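Local coordinates for Ice-binding protein isoform1a (Antarctomyces psychrotrophicus, PDB 7BWX) that binds ice, probably acting as an antifreeze protein whose beta-solenoid docks on water molecules of the ice prism planes, at residues Ser15-Leu20 / Asn34-Thr39; Asn172-Ala177 / Ala190-Ser195; Ala19-Gly24 / Ser195-Asp200. The protein carries 1 engineered substitution. One frame throughout, in Å; residues are numbered along the deposited sequence.

Overall arrangement
The three contacts lie close together on one right-handed beta-helix, their centres about 11 Å (1 to 2), 10 Å (1 to 3) and 8 Å (2 to 3) apart. Strand 19-20 is common to interactions 1 and 3, running between strand 36-39 and strand 186-192, and interaction 2 continues the same face from 186-192 to 172-175. Around the corner, interaction 3 brings the chain to the neighbouring sheet, where strand 197-200 pairs with 25-28. Interactions 1 and 3 start together; interaction 1 closes before interaction 2 opens, itself nested inside the long loop closed by interaction 3. The amino-terminal coil thus stacks on the last coils, so spatial order in the solenoid departs from sequence order.

Interaction 1. Residues Ser15-Leu20 / Asn34-Thr39; sequences SSFGAL and NGDMGT
Asp36 meets Ser16 and Phe17 with different parts of one side chain. Its CB lies over the centre of the Phe17 ring, 3.8 Å from the centroid, a CH-pi contact. The carboxylate, turned 82° from the ring plane, goes on to Ser16, whose OG donates to Asp36 OD2 (2.7 Å) from above the carboxylate plane. CG of Asp36, anti to its own carbonyl carbon (chi1 -66°), stands beside the backbone N, which itself donates to Ser16 O (2.9 Å). Were Asp36 cut back to an alanine, the Ser16 hydroxyl and Gln55 N, which now bonds OD1, would probably each lose a carboxylate acceptor. At the ring edge, Phe17 CE2 comes within 3.6 Å of Gly38 N, an approach that Gly38, having no side chain, allows. Behind these groups the backbone sets the spacing: Asp36 O accepts Gly18 N at 2.7 Å and, weakly, Ala19 N, where the register slips by one residue. Past this beta bulge, Gly38 N bonds Ala19 O (3.0 Å). Helix 61-79 packs on Phe17 through Thr62 and Ala66. Such parallel pairing of successive coils, with a corner at Gly18, is the build of a right-handed beta-helix.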
ATOM      1  N   SER A  15       9.838  -6.477   1.737  1.00 14.02           N
ATOM      2  CA  SER A  15       9.290  -6.145   3.083  1.00 17.22           C
ATOM      3  C   SER A  15       9.952  -4.892   3.682  1.00 16.78           C
ATOM      4  O   SER A  15       9.309  -4.269   4.524  1.00 16.87           O
ATOM      5  CB  SER A  15       9.404  -7.331   4.032  1.00 18.69           C
ATOM      6  OG  SER A  15      10.772  -7.449   4.398  1.00 22.08           O
ATOM      7  N   SER A  16      11.146  -4.492   3.245  1.00 15.64           N
ATOM      8  CA  SER A  16      11.862  -3.321   3.786  1.00 15.76           C
ATOM      9  C   SER A  16      11.589  -2.033   2.987  1.00 14.90           C
ATOM     10  O   SER A  16      12.098  -0.945   3.410  1.00 13.56           O
ATOM     11  CB  SER A  16      13.306  -3.644   3.862  1.00 17.33           C
ATOM     12  OG  SER A  16      13.867  -3.754   2.555  1.00 18.44           O
ATOM     13  N   PHE A  17      10.806  -2.106   1.912  1.00 12.71           N
ATOM     14  CA  PHE A  17      10.609  -0.960   0.981  1.00 12.67           C
ATOM     15  C   PHE A  17       9.413  -0.113   1.389  1.00 12.83           C
ATOM     16  O   PHE A  17       8.322  -0.668   1.577  1.00 14.71           O
ATOM     17  CB  PHE A  17      10.472  -1.441  -0.474  1.00 12.22           C
ATOM     18  CG  PHE A  17      11.792  -1.854  -1.081  1.00 12.17           C
ATOM     19  CD1 PHE A  17      12.383  -3.075  -0.757  1.00 12.35           C
ATOM     20  CD2 PHE A  17      12.483  -0.973  -1.880  1.00 11.68           C
ATOM     21  CE1 PHE A  17      13.630  -3.414  -1.250  1.00 12.66           C
ATOM     22  CE2 PHE A  17      13.711  -1.326  -2.411  1.00 12.47           C
ATOM     23  CZ  PHE A  17      14.282  -2.537  -2.098  1.00 13.42           C
ATOM     24  N   GLY A  18       9.601   1.204   1.426  1.00 13.09           N
ATOM     25  CA  GLY A  18       8.477   2.151   1.520  1.00 14.06           C
ATOM     26  C   GLY A  18       7.868   2.446   0.168  1.00 14.41           C
ATOM     27  O   GLY A  18       6.662   2.706   0.112  1.00 12.52           O
ATOM     28  N   ALA A  19       8.697   2.435  -0.880  1.00 13.78           N
ATOM     29  CA  ALA A  19       8.277   2.696  -2.269  1.00 13.61           C
ATOM     30  C   ALA A  19       9.130   1.804  -3.171  1.00 13.40           C
ATOM     31  O   ALA A  19      10.401   1.837  -3.112  1.00 14.55           O
ATOM     32  CB  ALA A  19       8.409   4.139  -2.628  1.00 14.94           C
ATOM     33  N   LEU A  20       8.443   1.038  -3.987  1.00 13.60           N
ATOM     34  CA  LEU A  20       9.085   0.137  -4.966  1.00 13.73           C
ATOM     35  C   LEU A  20       8.275   0.212  -6.256  1.00 14.03           C
ATOM     36  O   LEU A  20       7.021   0.079  -6.217  1.00 13.57           O
ATOM     37  CB  LEU A  20       9.109  -1.270  -4.387  1.00 13.50           C
ATOM     38  CG  LEU A  20       9.693  -2.326  -5.298  1.00 14.50           C
ATOM     39  CD1 LEU A  20      11.169  -2.070  -5.497  1.00 16.21           C
ATOM     40  CD2 LEU A  20       9.402  -3.690  -4.682  1.00 15.66           C
ATOM     41  N   ASN A  34      10.512   6.624   5.162  1.00 13.07           N
ATOM     42  CA  ASN A  34      11.188   5.887   6.253  1.00 14.48           C
ATOM     43  C   ASN A  34      11.168   4.404   5.899  1.00 15.41           C
ATOM     44  O   ASN A  34      10.328   3.652   6.397  1.00 14.07           O
ATOM     45  CB  ASN A  34      10.585   6.160   7.638  1.00 15.42           C
ATOM     46  CG  ASN A  34      10.676   7.622   8.003  1.00 15.53           C
ATOM     47  OD1 ASN A  34      11.761   8.202   7.924  1.00 16.27           O
ATOM     48  ND2 ASN A  34       9.531   8.215   8.342  1.00 15.96           N
ATOM     49  N   GLY A  35      12.086   4.011   5.035  1.00 15.18           N
ATOM     50  CA  GLY A  35      12.131   2.691   4.411  1.00 15.31           C
ATOM     51  C   GLY A  35      13.073   2.734   3.227  1.00 15.05           C
ATOM     52  O   GLY A  35      13.601   3.788   2.914  1.00 14.57           O
ATOM     53  N   ASP A  36      13.213   1.609   2.573  1.00 15.31           N
ATOM     54  CA  ASP A  36      14.037   1.482   1.361  1.00 15.17           C
ATOM     55  C   ASP A  36      13.214   1.987   0.187  1.00 14.85           C
ATOM     56  O   ASP A  36      11.952   2.031   0.275  1.00 13.65           O
ATOM     57  CB  ASP A  36      14.469   0.035   1.177  1.00 15.46           C
ATOM     58  CG  ASP A  36      15.402  -0.493   2.254  1.00 17.69           C
ATOM     59  OD1 ASP A  36      15.970   0.312   3.010  1.00 17.78           O
ATOM     60  OD2 ASP A  36      15.561  -1.727   2.296  1.00 20.15           O
ATOM     61  N   MET A  37      13.886   2.371  -0.885  1.00 14.50           N
ATOM     62  CA  MET A  37      13.227   2.793  -2.132  1.00 14.79           C
ATOM     63  C   MET A  37      13.958   2.134  -3.291  1.00 14.80           C
ATOM     64  O   MET A  37      15.204   1.986  -3.235  1.00 13.47           O
ATOM     65  CB  MET A  37      13.229   4.306  -2.325  1.00 17.85           C
ATOM     66  CG  MET A  37      12.476   4.742  -3.565  1.00 21.28           C
ATOM     67  SD  MET A  37      12.007   6.478  -3.404  1.00 25.72           S
ATOM     68  CE  MET A  37      13.630   7.226  -3.355  1.00 31.30           C
ATOM     69  N   GLY A  38      13.188   1.657  -4.268  1.00 15.05           N
ATOM     70  CA  GLY A  38      13.848   1.051  -5.425  1.00 16.52           C
ATOM     71  C   GLY A  38      13.023   1.070  -6.682  1.00 14.81           C
ATOM     72  O   GLY A  38      11.805   1.261  -6.647  1.00 12.29           O
ATOM     73  N   THR A  39      13.721   0.782  -7.770  1.00 13.82           N
ATOM     74  CA  THR A  39      13.158   0.593  -9.101  1.00 14.41           C
ATOM     75  C   THR A  39      13.935  -0.552  -9.760  1.00 15.55           C
ATOM     76  O   THR A  39      14.966  -0.943  -9.223  1.00 14.74           O
ATOM     77  CB  THR A  39      13.332   1.859  -9.943  1.00 14.93           C
ATOM     78  OG1 THR A  39      14.699   1.957 -10.371  1.00 14.04           O
ATOM     79  CG2 THR A  39      12.990   3.120  -9.200  1.00 15.30           C
TER

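Interaction 2. Residues Asn172-Ala177 / Ala190-Ser195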
ATOM      1  N   ASN A 172       0.013  -2.413   3.496  1.00 14.51           N
ATOM      2  CA  ASN A 172       0.863  -2.658   2.297  1.00 15.08           C
ATOM      3  C   ASN A 172      -0.019  -2.534   1.058  1.00 14.43           C
ATOM      4  O   ASN A 172      -0.960  -3.308   0.903  1.00 15.57           O
ATOM      5  CB  ASN A 172       1.547  -4.014   2.444  1.00 16.41           C
ATOM      6  CG  ASN A 172       2.407  -4.095   3.684  1.00 18.27           C
ATOM      7  OD1 ASN A 172       3.334  -3.299   3.849  1.00 20.11           O
ATOM      8  ND2 ASN A 172       2.121  -5.062   4.544  1.00 19.24           N
ATOM      9  N   VAL A 173       0.230  -1.504   0.271  1.00 13.36           N
ATOM     10  CA  VAL A 173      -0.472  -1.236  -0.980  1.00 13.99           C
ATOM     11  C   VAL A 173       0.338  -1.955  -2.051  1.00 14.72           C
ATOM     12  O   VAL A 173       1.449  -1.521  -2.323  1.00 13.91           O
ATOM     13  CB  VAL A 173      -0.610   0.257  -1.269  1.00 15.06           C
ATOM     14  CG1 VAL A 173      -1.364   0.469  -2.572  1.00 15.99           C
ATOM     15  CG2 VAL A 173      -1.289   1.019  -0.116  1.00 16.07           C
ATOM     16  N   ILE A 174      -0.242  -3.001  -2.630  1.00 14.15           N
ATOM     17  CA  ILE A 174       0.348  -3.778  -3.748  1.00 14.14           C
ATOM     18  C   ILE A 174      -0.550  -3.584  -4.956  1.00 11.80           C
ATOM     19  O   ILE A 174      -1.623  -4.166  -5.032  1.00 13.11           O
ATOM     20  CB  ILE A 174       0.540  -5.235  -3.358  1.00 13.91           C
ATOM     21  CG1 ILE A 174       1.079  -5.359  -1.935  1.00 15.29           C
ATOM     22  CG2 ILE A 174       1.441  -5.882  -4.389  1.00 14.30           C
ATOM     23  CD1 ILE A 174       1.354  -6.809  -1.524  1.00 16.95           C
ATOM     24  N   ALA A 175      -0.200  -2.619  -5.777  1.00 11.54           N
ATOM     25  CA  ALA A 175      -1.001  -2.257  -6.953  1.00 11.90           C
ATOM     26  C   ALA A 175      -0.447  -2.932  -8.211  1.00 12.17           C
ATOM     27  O   ALA A 175       0.761  -2.974  -8.393  1.00 12.67           O
ATOM     28  CB  ALA A 175      -0.987  -0.773  -7.120  1.00 12.13           C
ATOM     29  N   ASN A 176      -1.339  -3.303  -9.112  1.00 12.58           N
ATOM     30  CA  ASN A 176      -0.976  -3.898 -10.414  1.00 12.43           C
ATOM     31  C   ASN A 176      -0.264  -2.861 -11.266  1.00 13.01           C
ATOM     32  O   ASN A 176       0.683  -3.218 -11.967  1.00 12.34           O
ATOM     33  CB  ASN A 176      -2.216  -4.374 -11.114  1.00 13.70           C
ATOM     34  CG  ASN A 176      -1.881  -5.204 -12.331  1.00 14.19           C
ATOM     35  OD1 ASN A 176      -1.268  -6.243 -12.174  1.00 14.10           O
ATOM     36  ND2 ASN A 176      -2.258  -4.712 -13.504  1.00 14.55           N
ATOM     37  N   ALA A 177      -0.671  -1.603 -11.169  1.00 13.04           N
ATOM     38  CA  ALA A 177      -0.142  -0.512 -12.007  1.00 12.79           C
ATOM     39  C   ALA A 177       0.292   0.666 -11.104  1.00 13.53           C
ATOM     40  O   ALA A 177       1.212   0.476 -10.316  1.00 14.95           O
ATOM     41  CB  ALA A 177      -1.179  -0.162 -13.015  1.00 12.06           C
ATOM     42  N   ALA A 190       3.521   0.567   3.069  1.00 14.70           N
ATOM     43  CA  ALA A 190       4.421   0.517   1.898  1.00 14.05           C
ATOM     44  C   ALA A 190       3.630   0.728   0.623  1.00 12.59           C
ATOM     45  O   ALA A 190       2.441   0.402   0.617  1.00 13.09           O
ATOM     46  CB  ALA A 190       5.143  -0.796   1.903  1.00 14.82           C
ATOM     47  N   LEU A 191       4.280   1.297  -0.392  1.00 11.46           N
ATOM     48  CA  LEU A 191       3.710   1.524  -1.726  1.00 11.92           C
ATOM     49  C   LEU A 191       4.475   0.657  -2.734  1.00 12.24           C
ATOM     50  O   LEU A 191       5.619   1.019  -3.062  1.00 12.74           O
ATOM     51  CB  LEU A 191       3.786   3.014  -2.076  1.00 11.87           C
ATOM     52  CG  LEU A 191       3.151   3.944  -1.045  1.00 12.75           C
ATOM     53  CD1 LEU A 191       3.297   5.369  -1.477  1.00 13.16           C
ATOM     54  CD2 LEU A 191       1.700   3.618  -0.766  1.00 13.23           C
ATOM     55  N   LEU A 192       3.897  -0.495  -3.124  1.00 12.29           N
ATOM     56  CA  LEU A 192       4.558  -1.482  -4.008  1.00 12.60           C
ATOM     57  C   LEU A 192       3.793  -1.524  -5.331  1.00 11.81           C
ATOM     58  O   LEU A 192       2.713  -2.180  -5.424  1.00 12.38           O
ATOM     59  CB  LEU A 192       4.568  -2.840  -3.296  1.00 14.09           C
ATOM     60  CG  LEU A 192       5.144  -2.870  -1.890  1.00 13.65           C
ATOM     61  CD1 LEU A 192       5.149  -4.273  -1.359  1.00 14.90           C
ATOM     62  CD2 LEU A 192       6.555  -2.322  -1.812  1.00 14.34           C
ATOM     63  N   ALA A 193       4.273  -0.755  -6.300  1.00 12.21           N
ATOM     64  CA  ALA A 193       3.582  -0.472  -7.573  1.00 11.78           C
ATOM     65  C   ALA A 193       4.054  -1.435  -8.653  1.00 12.79           C
ATOM     66  O   ALA A 193       5.195  -1.918  -8.548  1.00 13.95           O
ATOM     67  CB  ALA A 193       3.802   0.931  -8.035  1.00 11.14           C
ATOM     68  N   GLY A 194       3.189  -1.696  -9.621  1.00 12.03           N
ATOM     69  CA  GLY A 194       3.550  -2.502 -10.795  1.00 13.32           C
ATOM     70  C   GLY A 194       4.043  -1.624 -11.939  1.00 13.77           C
ATOM     71  O   GLY A 194       4.545  -2.175 -12.929  1.00 14.26           O
ATOM     72  N   SER A 195       3.861  -0.304 -11.861  1.00 13.70           N
ATOM     73  CA  SER A 195       4.366   0.647 -12.889  1.00 13.88           C
ATOM     74  C   SER A 195       5.233   1.727 -12.231  1.00 13.40           C
ATOM     75  O   SER A 195       6.446   1.501 -12.104  1.00 14.11           O
ATOM     76  CB  SER A 195       3.228   1.214 -13.731  1.00 14.14           C
ATOM     77  OG  SER A 195       2.264   1.932 -12.953  1.00 13.76           O
TER
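Val173 and Leu191 lie side by side and point the same way, and the closest approach of their side chains is from Val173 CG2 to Leu191 CD2, 4.0 Å apart. The valine presents that methyl because CG1 is anti to the backbone N (chi1 -179°), which puts CG2 beside the N, near Ala190 O. Both residues pack on Ile179 of strand 179-181, which lies between them in the chain. On the reverse face, Ile174 and Leu192 pair more loosely, with 4.3 Å between Ile174 CG1 and Leu192 CD1. Here helix 61-79 closes over the isoleucine with Arg71, Ala73 and Phe74. Asn172 shares this face and rests its OD1 3.7 Å from Ala190 CB. Leu192 also sets its CB 3.5 Å from Val173 O, so the leucine's first side-chain carbon packs against the carbonyl of the preceding coil.

The strands that carry these groups run 11° from parallel. Val173 N donates to Ala190 O (2.9 Å), and Leu192 N answers to Val173 O at 2.8 Å, almost along the C=O axis. Ala175 N then reaches Leu192 O (3.0 Å). Arg71 adds a side-chain bond to Ala175 O, tying the helix to the strand.

Beyond the strands the chains still keep company. Ala177 O accepts Ser195 N (3.2 Å) from above its carbonyl plane and Gly194 N weakly, while Ser195 OG packs against the same carbonyl group at an angle too poor for a bond. Gly194 CA makes a CA-H...O contact with Asn176 O, leaving no room for a beta-carbon. Side chains in register from coil to coil, aliphatic on aliphatic at Val173-Leu191 and Ile174-Leu192, with backbone bonds between the coils, are characteristic of the beta-solenoid, here the face packed against the long helix in this ice-binding fold.

Interaction 3. Residues Ala19-Gly24 / Ser195-Asp200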
ATOM      1  N   ALA A  19       8.697   2.435  -0.880  1.00 13.78           N
ATOM      2  CA  ALA A  19       8.277   2.696  -2.269  1.00 13.61           C
ATOM      3  C   ALA A  19       9.130   1.804  -3.171  1.00 13.40           C
ATOM      4  O   ALA A  19      10.401   1.837  -3.112  1.00 14.55           O
ATOM      5  CB  ALA A  19       8.409   4.139  -2.628  1.00 14.94           C
ATOM      6  N   LEU A  20       8.443   1.038  -3.987  1.00 13.60           N
ATOM      7  CA  LEU A  20       9.085   0.137  -4.966  1.00 13.73           C
ATOM      8  C   LEU A  20       8.275   0.212  -6.256  1.00 14.03           C
ATOM      9  O   LEU A  20       7.021   0.079  -6.217  1.00 13.57           O
ATOM     10  CB  LEU A  20       9.109  -1.270  -4.387  1.00 13.50           C
ATOM     11  CG  LEU A  20       9.693  -2.326  -5.298  1.00 14.50           C
ATOM     12  CD1 LEU A  20      11.169  -2.070  -5.497  1.00 16.21           C
ATOM     13  CD2 LEU A  20       9.402  -3.690  -4.682  1.00 15.66           C
ATOM     14  N   ALA A  21       8.926   0.590  -7.346  1.00 13.37           N
ATOM     15  CA  ALA A  21       8.207   0.730  -8.623  1.00 15.19           C
ATOM     16  C   ALA A  21       9.188   0.467  -9.731  1.00 15.30           C
ATOM     17  O   ALA A  21      10.207   1.138  -9.817  1.00 13.93           O
ATOM     18  CB  ALA A  21       7.630   2.083  -8.743  1.00 15.98           C
ATOM     19  N   PRO A  22       8.845  -0.447 -10.648  1.00 14.83           N
ATOM     20  CA  PRO A  22       9.798  -0.784 -11.692  1.00 14.16           C
ATOM     21  C   PRO A  22      10.098   0.424 -12.582  1.00 14.73           C
ATOM     22  O   PRO A  22      11.275   0.663 -12.923  1.00 17.38           O
ATOM     23  CB  PRO A  22       9.109  -1.905 -12.442  1.00 15.69           C
ATOM     24  CG  PRO A  22       7.638  -1.812 -12.063  1.00 16.25           C
ATOM     25  CD  PRO A  22       7.608  -1.226 -10.670  1.00 15.30           C
ATOM     26  N   GLN A  23       9.074   1.188 -12.942  1.00 14.18           N
ATOM     27  CA  GLN A  23       9.211   2.276 -13.927  1.00 16.36           C
ATOM     28  C   GLN A  23       9.320   3.646 -13.242  1.00 16.61           C
ATOM     29  O   GLN A  23       8.992   4.670 -13.894  1.00 18.96           O
ATOM     30  CB  GLN A  23       8.087   2.197 -14.963  1.00 18.40           C
ATOM     31  CG  GLN A  23       7.998   0.883 -15.740  1.00 21.50           C
ATOM     32  CD  GLN A  23       9.277   0.191 -16.128  1.00 29.71           C
ATOM     33  OE1 GLN A  23      10.255   0.792 -16.611  1.00 33.47           O
ATOM     34  NE2 GLN A  23       9.272  -1.118 -15.943  1.00 33.61           N
ATOM     35  N   GLY A  24       9.805   3.692 -12.001  1.00 13.95           N
ATOM     36  CA  GLY A  24      10.340   4.917 -11.424  1.00 15.00           C
ATOM     37  C   GLY A  24       9.482   5.465 -10.282  1.00 14.73           C
ATOM     38  O   GLY A  24       8.311   5.046 -10.126  1.00 14.86           O
ATOM     39  N   SER A 195       3.861  -0.304 -11.861  1.00 13.70           N
ATOM     40  CA  SER A 195       4.366   0.647 -12.889  1.00 13.88           C
ATOM     41  C   SER A 195       5.233   1.727 -12.231  1.00 13.40           C
ATOM     42  O   SER A 195       6.446   1.501 -12.104  1.00 14.11           O
ATOM     43  CB  SER A 195       3.228   1.214 -13.731  1.00 14.14           C
ATOM     44  OG  SER A 195       2.264   1.932 -12.953  1.00 13.76           O
ATOM     45  N   ALA A 196       4.647   2.871 -11.866  1.00 12.58           N
ATOM     46  CA  ALA A 196       5.352   3.995 -11.230  1.00 12.11           C
ATOM     47  C   ALA A 196       4.677   4.324  -9.897  1.00 12.77           C
ATOM     48  O   ALA A 196       3.526   3.918  -9.672  1.00 12.12           O
ATOM     49  CB  ALA A 196       5.407   5.197 -12.135  1.00 12.53           C
ATOM     50  N   VAL A 197       5.411   5.007  -9.036  1.00 13.75           N
ATOM     51  CA  VAL A 197       4.849   5.675  -7.832  1.00 13.55           C
ATOM     52  C   VAL A 197       5.022   7.180  -8.038  1.00 13.81           C
ATOM     53  O   VAL A 197       6.155   7.619  -8.348  1.00 13.44           O
ATOM     54  CB  VAL A 197       5.540   5.194  -6.556  1.00 13.67           C
ATOM     55  CG1 VAL A 197       5.174   6.064  -5.347  1.00 14.55           C
ATOM     56  CG2 VAL A 197       5.211   3.757  -6.286  1.00 13.90           C
ATOM     57  N   THR A 198       3.960   7.948  -7.866  1.00 13.63           N
ATOM     58  CA  THR A 198       4.070   9.429  -7.824  1.00 13.30           C
ATOM     59  C   THR A 198       3.807   9.891  -6.396  1.00 13.38           C
ATOM     60  O   THR A 198       2.889   9.320  -5.720  1.00 12.14           O
ATOM     61  CB  THR A 198       3.150  10.155  -8.797  1.00 15.13           C
ATOM     62  OG1 THR A 198       1.787  10.006  -8.395  1.00 17.08           O
ATOM     63  CG2 THR A 198       3.332   9.631 -10.207  1.00 18.53           C
ATOM     64  N   LEU A 199       4.633  10.828  -5.942  1.00 13.07           N
ATOM     65  CA  LEU A 199       4.559  11.330  -4.552  1.00 12.75           C
ATOM     66  C   LEU A 199       4.478  12.851  -4.587  1.00 13.57           C
ATOM     67  O   LEU A 199       5.090  13.485  -5.457  1.00 12.35           O
ATOM     68  CB  LEU A 199       5.772  10.868  -3.783  1.00 13.49           C
ATOM     69  CG  LEU A 199       6.027   9.358  -3.727  1.00 14.01           C
ATOM     70  CD1 LEU A 199       7.426   9.127  -3.214  1.00 15.60           C
ATOM     71  CD2 LEU A 199       5.016   8.643  -2.860  1.00 15.53           C
ATOM     72  N   ASP A 200       3.797  13.418  -3.595  1.00 12.99           N
ATOM     73  CA  ASP A 200       3.796  14.875  -3.377  1.00 13.87           C
ATOM     74  C   ASP A 200       3.731  15.111  -1.854  1.00 13.99           C
ATOM     75  O   ASP A 200       2.650  14.917  -1.290  1.00 13.63           O
ATOM     76  CB  ASP A 200       2.644  15.513  -4.149  1.00 16.04           C
ATOM     77  CG  ASP A 200       2.584  17.039  -3.959  1.00 21.36           C
ATOM     78  OD1 ASP A 200       3.371  17.595  -3.170  1.00 21.06           O
ATOM     79  OD2 ASP A 200       1.745  17.654  -4.581  1.00 27.22           O
TER
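Val197 turns CG1 anti to its backbone N (chi1 169°), and this brings CG2 round beside that N and onto the methyl of Ala21, 3.8 Å from Val197 CG2 to Ala21 CB. The other torsion that matters is in the backbone of Gly24, where a positive phi of 112° lets the chain leave the turn with Gly24 O facing Val197 N. It is a conformation that suits glycine, since a beta-carbon would run into Gln23 O.

At the Pro22-Gln23 end of the turn, Ser195 O is closely surrounded. Gln23 N gives it a hydrogen bond of 2.8 Å, tilted from the carbonyl plane. Apolar carbons fill in around it: Pro22 CD comes to 3.3 Å from Ser195 O, Gln23 CB to 3.4 Å and Ala21 CB to 3.6 Å. The proline has no N-H to offer, so the polar grip falls to the residue after it. Next along, Val197 N donates to Gly24 O at 3.1 Å, straight and in the carbonyl plane, while the methyl of Ala196 packs at 3.5 Å from CB to that same Gly24 O.

Ala21 to Gly24 form a type I beta turn, closed by a weak bond from Gly24 N to Ala21 O. Pro22 O is taken up by the hydroxyls of Thr40 and Thr42, and the Pro22 ring touches Phe67 of helix 61-79.

The corner leads from strand 19-20 into strand 25-28, which lies parallel to 197-200. First and last coils of the chain are thereby laid side by side, the discontinuous coil order of this ice-binding beta-helix.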